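Lasso peptide isopeptidase AtxE2 (Asticcacaulis excentricus, PDB 5TXE) hydrolyses the isopeptide bond of the lasso peptides astexin-2 and astexin-3, recognising their knotted shape and turning them into linear peptides. Local coordinates at residues A[60-65]-A[132-137]; A[67-72]-A[88-93]. The protein carries 1 engineered substitution. One frame throughout, in Å; residues are numbered along the deposited sequence.

Contacts 1 and 2 lie side by side, their centres about 8 Å apart and about 25 and 24 Å from the centre of the chain. Contact 2 joins the two arms of the hairpin of strands 69-78 and 83-92. Residues 60-65 come just before it, and strand 61-63 pairs with strand 69-78 in the same antiparallel sheet. Residues 132-137 come after it and begin the next four-stranded sheet. Contact 1 thus joins two successive sheets, consistent with neighbouring blades of the beta-propeller known from prolyl oligopeptidases. Probable backbone bonds, Ser-64 N to Tyr-69 O and Ser-62 O to Ala-71 N, link the contacts directly. Both lie away from the catalytic residues and from the residues that bind astexin-3.

Contact 1 of 2, residues A[60-65]-A[132-137]; sequences LLSLSP and PRWSPS
Trp-134 lays one indole face on Ser-64 and turns its NE1 edge to Ser-62. Trp-134 CB starts the contact, 3.8 Å from CD of Pro-65, whose ring meets the tryptophan obliquely. CG is anti to the carbonyl carbon (chi1 -69°), and this carries the ring across the 60-65 segment. Trp-134 CD1 reaches OG of Ser-62 at 3.3 Å and the carbonyl oxygen of Leu-63. Trp-134 NE1 makes the one clear hydrogen bond of the contact, to Ser-62 O at 3.1 Å. The bond is fairly straight at the hydrogen, 163°. The oxygen lies close to the indole plane, but NE1 stands well above the carbonyl plane of Ser-62, so the bond does not use a lone pair. One face of the five-membered ring is covered by CA of Ser-64, 3.5 Å from the ring centroid and almost on its normal, a CH-pi contact. CB of Ser-64 continues over the six-membered ring, 3.8 Å from Trp-134 CH2. The hydroxyl of Ser-64 is bonded to Asp-66 and to the backbone of Tyr-69. With an alanine here instead of the tryptophan, the Ser-62 carbonyl would probably lose its indole donor, and Ser-64 CA and CB the ring they rest on. Beyond the indole, CG of Pro-65 packs on Ser-135 O at 3.7 Å. At the other end, CB of Ser-62 lies 4.1 Å from CD of Pro-132. The touching parts of the two segments run nearly the same way, yet they belong to different sheets. Strand 61-63 pairs with strand 69-78, and strand 133-134 is an edge strand of the sheet that continues with 140-147. Trp-134 also touches Tyr-69, Ala-71 and Val-90, so it packs against the hairpin of strands 69-78 and 83-92.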
loop_
_atom_site.group_PDB
_atom_site.type_symbol
_atom_site.label_atom_id
_atom_site.label_comp_id
_atom_site.label_asym_id
_atom_site.label_seq_id
_atom_site.Cartn_x
_atom_site.Cartn_y
_atom_site.Cartn_z
ATOM N N LEU A 60 9.035 -2.471 9.985
ATOM C CA LEU A 60 9.375 -1.042 9.942
ATOM C C LEU A 60 10.146 -0.523 11.166
ATOM O O LEU A 60 10.509 0.677 11.221
ATOM C CB LEU A 60 8.119 -0.176 9.680
ATOM C CG LEU A 60 6.855 -0.473 10.438
ATOM C CD1 LEU A 60 7.101 -0.237 11.919
ATOM C CD2 LEU A 60 5.701 0.415 9.961
ATOM N N LEU A 61 10.356 -1.397 12.148
ATOM C CA LEU A 61 11.130 -1.033 13.325
ATOM C C LEU A 61 11.942 -2.205 13.794
ATOM O O LEU A 61 11.633 -3.352 13.426
ATOM C CB LEU A 61 10.226 -0.516 14.418
ATOM C CG LEU A 61 9.212 -1.479 15.015
ATOM C CD1 LEU A 61 9.825 -2.341 16.107
ATOM C CD2 LEU A 61 8.077 -0.680 15.600
ATOM N N SER A 62 12.996 -1.916 14.564
ATOM C CA SER A 62 13.805 -2.933 15.124
ATOM C C SER A 62 14.204 -2.606 16.546
ATOM O O SER A 62 14.669 -1.508 16.828
ATOM C CB SER A 62 15.036 -2.995 14.281
ATOM O OG SER A 62 15.886 -4.054 14.687
ATOM N N LEU A 63 14.013 -3.538 17.460
ATOM C CA LEU A 63 14.425 -3.332 18.875
ATOM C C LEU A 63 15.857 -3.704 19.050
ATOM O O LEU A 63 16.340 -4.665 18.450
ATOM C CB LEU A 63 13.642 -4.196 19.820
ATOM C CG LEU A 63 12.177 -3.837 19.877
ATOM C CD1 LEU A 63 11.450 -4.810 20.791
ATOM C CD2 LEU A 63 11.989 -2.438 20.405
ATOM N N SER A 64 16.548 -2.949 19.883
ATOM C CA SER A 64 17.917 -3.332 20.238
ATOM C C SER A 64 17.941 -4.749 20.907
ATOM O O SER A 64 16.919 -5.188 21.457
ATOM C CB SER A 64 18.520 -2.273 21.164
ATOM O OG SER A 64 17.836 -2.190 22.404
ATOM N N PRO A 65 19.067 -5.457 20.836
ATOM C CA PRO A 65 19.259 -6.743 21.541
ATOM C C PRO A 65 18.808 -6.740 22.995
ATOM O O PRO A 65 18.054 -7.616 23.358
ATOM C CB PRO A 65 20.755 -6.983 21.420
ATOM C CG PRO A 65 21.012 -6.386 20.067
ATOM C CD PRO A 65 20.315 -5.066 20.176
ATOM N N PRO A 132 16.408 -1.361 10.245
ATOM C CA PRO A 132 17.749 -1.252 10.768
ATOM C C PRO A 132 18.197 -2.493 11.503
ATOM O O PRO A 132 17.423 -3.029 12.294
ATOM C CB PRO A 132 17.658 -0.119 11.788
ATOM C CG PRO A 132 16.261 0.271 11.874
ATOM C CD PRO A 132 15.425 -0.572 10.987
ATOM N N ARG A 133 19.439 -2.903 11.268
ATOM C CA ARG A 133 20.031 -4.063 11.916
ATOM C C ARG A 133 20.918 -3.608 13.030
ATOM O O ARG A 133 21.888 -2.865 12.785
ATOM C CB ARG A 133 20.842 -4.836 10.912
ATOM C CG ARG A 133 20.088 -5.129 9.609
ATOM C CD ARG A 133 18.996 -6.036 10.040
ATOM N NE ARG A 133 17.733 -6.238 9.309
ATOM C CZ ARG A 133 17.592 -6.792 8.126
ATOM N NH1 ARG A 133 18.636 -7.064 7.382
ATOM N NH2 ARG A 133 16.393 -6.983 7.649
ATOM N N TRP A 134 20.581 -3.977 14.249
ATOM C CA TRP A 134 21.450 -3.646 15.378
ATOM C C TRP A 134 22.666 -4.579 15.432
ATOM O O TRP A 134 22.546 -5.779 15.236
ATOM C CB TRP A 134 20.713 -3.775 16.668
ATOM C CG TRP A 134 19.704 -2.773 16.858
ATOM C CD1 TRP A 134 18.426 -2.833 16.406
ATOM C CD2 TRP A 134 19.791 -1.583 17.670
ATOM N NE1 TRP A 134 17.717 -1.751 16.871
ATOM C CE2 TRP A 134 18.553 -0.965 17.635
ATOM C CE3 TRP A 134 20.819 -0.966 18.387
ATOM C CZ2 TRP A 134 18.303 0.227 18.292
ATOM C CZ3 TRP A 134 20.565 0.230 19.048
ATOM C CH2 TRP A 134 19.321 0.802 18.999
ATOM N N SER A 135 23.839 -4.029 15.706
ATOM C CA SER A 135 25.020 -4.865 16.004
ATOM C C SER A 135 24.738 -5.595 17.348
ATOM O O SER A 135 23.920 -5.133 18.108
ATOM C CB SER A 135 26.275 -4.021 16.141
ATOM O OG SER A 135 26.101 -3.013 17.139
ATOM N N PRO A 136 25.359 -6.764 17.590
ATOM C CA PRO A 136 25.132 -7.562 18.831
ATOM C C PRO A 136 25.424 -6.762 20.079
ATOM O O PRO A 136 24.726 -6.891 21.050
ATOM C CB PRO A 136 26.120 -8.719 18.705
ATOM C CG PRO A 136 26.347 -8.870 17.213
ATOM C CD PRO A 136 26.193 -7.484 16.606
ATOM N N SER A 137 26.420 -5.883 20.020
ATOM C CA SER A 137 26.701 -4.992 21.162
ATOM C C SER A 137 25.643 -3.916 21.409
ATOM O O SER A 137 25.664 -3.217 22.427
ATOM C CB SER A 137 28.037 -4.274 20.931
ATOM O OG SER A 137 27.973 -3.410 19.788
#

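Contact 2 of 2, residues A[67-72]-A[88-93]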
loop_
_atom_site.group_PDB
_atom_site.type_symbol
_atom_site.label_atom_id
_atom_site.label_comp_id
_atom_site.label_asym_id
_atom_site.label_seq_id
_atom_site.Cartn_x
_atom_site.Cartn_y
_atom_site.Cartn_z
ATOM N N GLY A 67 16.567 -4.791 24.184
ATOM C CA GLY A 67 15.178 -4.284 24.239
ATOM C C GLY A 67 14.953 -2.847 24.682
ATOM O O GLY A 67 13.813 -2.393 24.755
ATOM N N ARG A 68 16.012 -2.121 25.002
ATOM C CA ARG A 68 15.837 -0.789 25.581
ATOM C C ARG A 68 15.670 0.338 24.566
ATOM O O ARG A 68 15.268 1.422 24.940
ATOM C CB ARG A 68 16.966 -0.495 26.589
ATOM C CG ARG A 68 16.747 -1.282 27.917
ATOM C CD ARG A 68 17.731 -1.041 29.082
ATOM N NE ARG A 68 19.065 -0.796 28.528
ATOM C CZ ARG A 68 19.812 0.284 28.760
ATOM N NH1 ARG A 68 19.410 1.230 29.607
ATOM N NH2 ARG A 68 20.986 0.408 28.148
ATOM N N TYR A 69 15.988 0.076 23.295
ATOM C CA TYR A 69 15.884 1.089 22.242
ATOM C C TYR A 69 15.131 0.546 21.031
ATOM O O TYR A 69 15.132 -0.657 20.774
ATOM C CB TYR A 69 17.282 1.608 21.844
ATOM C CG TYR A 69 17.939 2.324 22.977
ATOM C CD1 TYR A 69 17.679 3.669 23.212
ATOM C CD2 TYR A 69 18.798 1.642 23.874
ATOM C CE1 TYR A 69 18.266 4.330 24.286
ATOM C CE2 TYR A 69 19.379 2.300 24.957
ATOM C CZ TYR A 69 19.095 3.638 25.162
ATOM O OH TYR A 69 19.661 4.309 26.228
ATOM N N VAL A 70 14.449 1.434 20.323
ATOM C CA VAL A 70 13.827 1.076 19.059
ATOM C C VAL A 70 14.383 1.994 17.972
ATOM O O VAL A 70 14.495 3.195 18.164
ATOM C CB VAL A 70 12.300 1.151 19.118
ATOM C CG1 VAL A 70 11.788 2.519 19.492
ATOM C CG2 VAL A 70 11.702 0.689 17.793
ATOM N N ALA A 71 14.745 1.401 16.847
ATOM C CA ALA A 71 15.269 2.118 15.697
ATOM C C ALA A 71 14.295 1.976 14.516
ATOM O O ALA A 71 13.701 0.904 14.294
ATOM C CB ALA A 71 16.630 1.554 15.315
ATOM N N PHE A 72 14.142 3.062 13.768
ATOM C CA PHE A 72 13.183 3.132 12.680
ATOM C C PHE A 72 13.480 4.366 11.833
ATOM O O PHE A 72 14.106 5.301 12.326
ATOM C CB PHE A 72 11.764 3.236 13.238
ATOM C CG PHE A 72 11.562 4.382 14.205
ATOM C CD1 PHE A 72 11.996 4.290 15.494
ATOM C CD2 PHE A 72 10.957 5.553 13.804
ATOM C CE1 PHE A 72 11.797 5.340 16.385
ATOM C CE2 PHE A 72 10.784 6.612 14.664
ATOM C CZ PHE A 72 11.199 6.507 15.971
ATOM N N MET A 88 17.096 8.296 10.109
ATOM C CA MET A 88 17.130 7.093 10.924
ATOM C C MET A 88 17.103 7.528 12.410
ATOM O O MET A 88 17.948 8.317 12.873
ATOM C CB MET A 88 18.364 6.286 10.566
ATOM C CG MET A 88 18.471 4.915 11.222
ATOM S SD MET A 88 17.031 3.799 11.021
ATOM C CE MET A 88 17.294 3.468 9.288
ATOM N N VAL A 89 16.095 7.061 13.129
ATOM C CA VAL A 89 15.800 7.488 14.484
ATOM C C VAL A 89 15.955 6.367 15.548
ATOM O O VAL A 89 15.651 5.217 15.278
ATOM C CB VAL A 89 14.406 8.016 14.578
ATOM C CG1 VAL A 89 14.178 8.684 15.937
ATOM C CG2 VAL A 89 14.196 9.064 13.484
ATOM N N VAL A 90 16.496 6.707 16.716
ATOM C CA VAL A 90 16.629 5.777 17.830
ATOM C C VAL A 90 15.911 6.406 19.011
ATOM O O VAL A 90 16.054 7.568 19.266
ATOM C CB VAL A 90 18.081 5.528 18.169
ATOM C CG1 VAL A 90 18.188 4.730 19.455
ATOM C CG2 VAL A 90 18.758 4.758 17.046
ATOM N N LYS A 91 15.070 5.642 19.675
ATOM C CA LYS A 91 14.240 6.142 20.775
ATOM C C LYS A 91 14.231 5.099 21.915
ATOM O O LYS A 91 14.024 3.904 21.664
ATOM C CB LYS A 91 12.835 6.349 20.271
ATOM C CG LYS A 91 11.798 6.572 21.345
ATOM C CD LYS A 91 11.987 7.906 22.025
ATOM C CE LYS A 91 10.707 8.245 22.780
ATOM N NZ LYS A 91 10.774 9.567 23.408
ATOM N N ALA A 92 14.472 5.535 23.141
ATOM C CA ALA A 92 14.459 4.601 24.300
ATOM C C ALA A 92 13.051 4.117 24.501
ATOM O O ALA A 92 12.107 4.917 24.490
ATOM C CB ALA A 92 14.956 5.284 25.560
ATOM N N THR A 93 12.896 2.812 24.672
ATOM C CA THR A 93 11.571 2.261 24.830
ATOM C C THR A 93 10.930 2.620 26.163
ATOM O O THR A 93 9.727 2.520 26.279
ATOM C CB THR A 93 11.557 0.764 24.632
ATOM O OG1 THR A 93 12.490 0.170 25.535
ATOM C CG2 THR A 93 11.996 0.445 23.246
#
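The antiparallel beta hairpin of strands 69-78 and 83-92 is joined here along four residue pairs, Tyr-69 with Ala-92 to Phe-72 with Val-89. Val-70 and Lys-91 form one hydrogen-bonded pair, with Val-70 N to Lys-91 O at 2.8 Å and Lys-91 N to Val-70 O at 2.9 Å. Phe-72 and Val-89 form the other, again with two backbone bonds. Ala-71 with Val-90 lies between these as a non-hydrogen-bonded pair, and Tyr-69 with Ala-92 is another beyond Val-70. Past the strand end, Thr-93 N bonds to Arg-68 O. Thr-93 OG1, set between its backbone N and carbonyl carbon (chi1 56°), donates a hydrogen bond to Gly-67 O at 3.0 Å, in the carbonyl plane and on a lone pair. The hairpin supplies two strands of an antiparallel sheet, with strand 61-63 beside 69-78 and strand 100-104 beside 83-92. Side chains alternate between its two faces. On the face of Val-70, Phe-72, Val-89 and Lys-91, the phenyl ring leans over Val-89. CB of Val-89 stands over the ring toward its rim, 4.0 Å from the centroid, as a CH-pi contact, and Val-89 CG1 lies 3.7 Å from Phe-72 CZ. Lys-91 CB comes to the edge of that ring, while Lys-91 NZ leads off and hydrogen-bonds to the carbonyl oxygen of Thr-97. On the other face, Tyr-69 CE1 meets Ala-92 CB at 3.7 Å, and Tyr-69 CD1 touches Val-90 CG1. Next to the last pair, the bent chain of Met-88 brings SD to 3.5 Å from Phe-72 O.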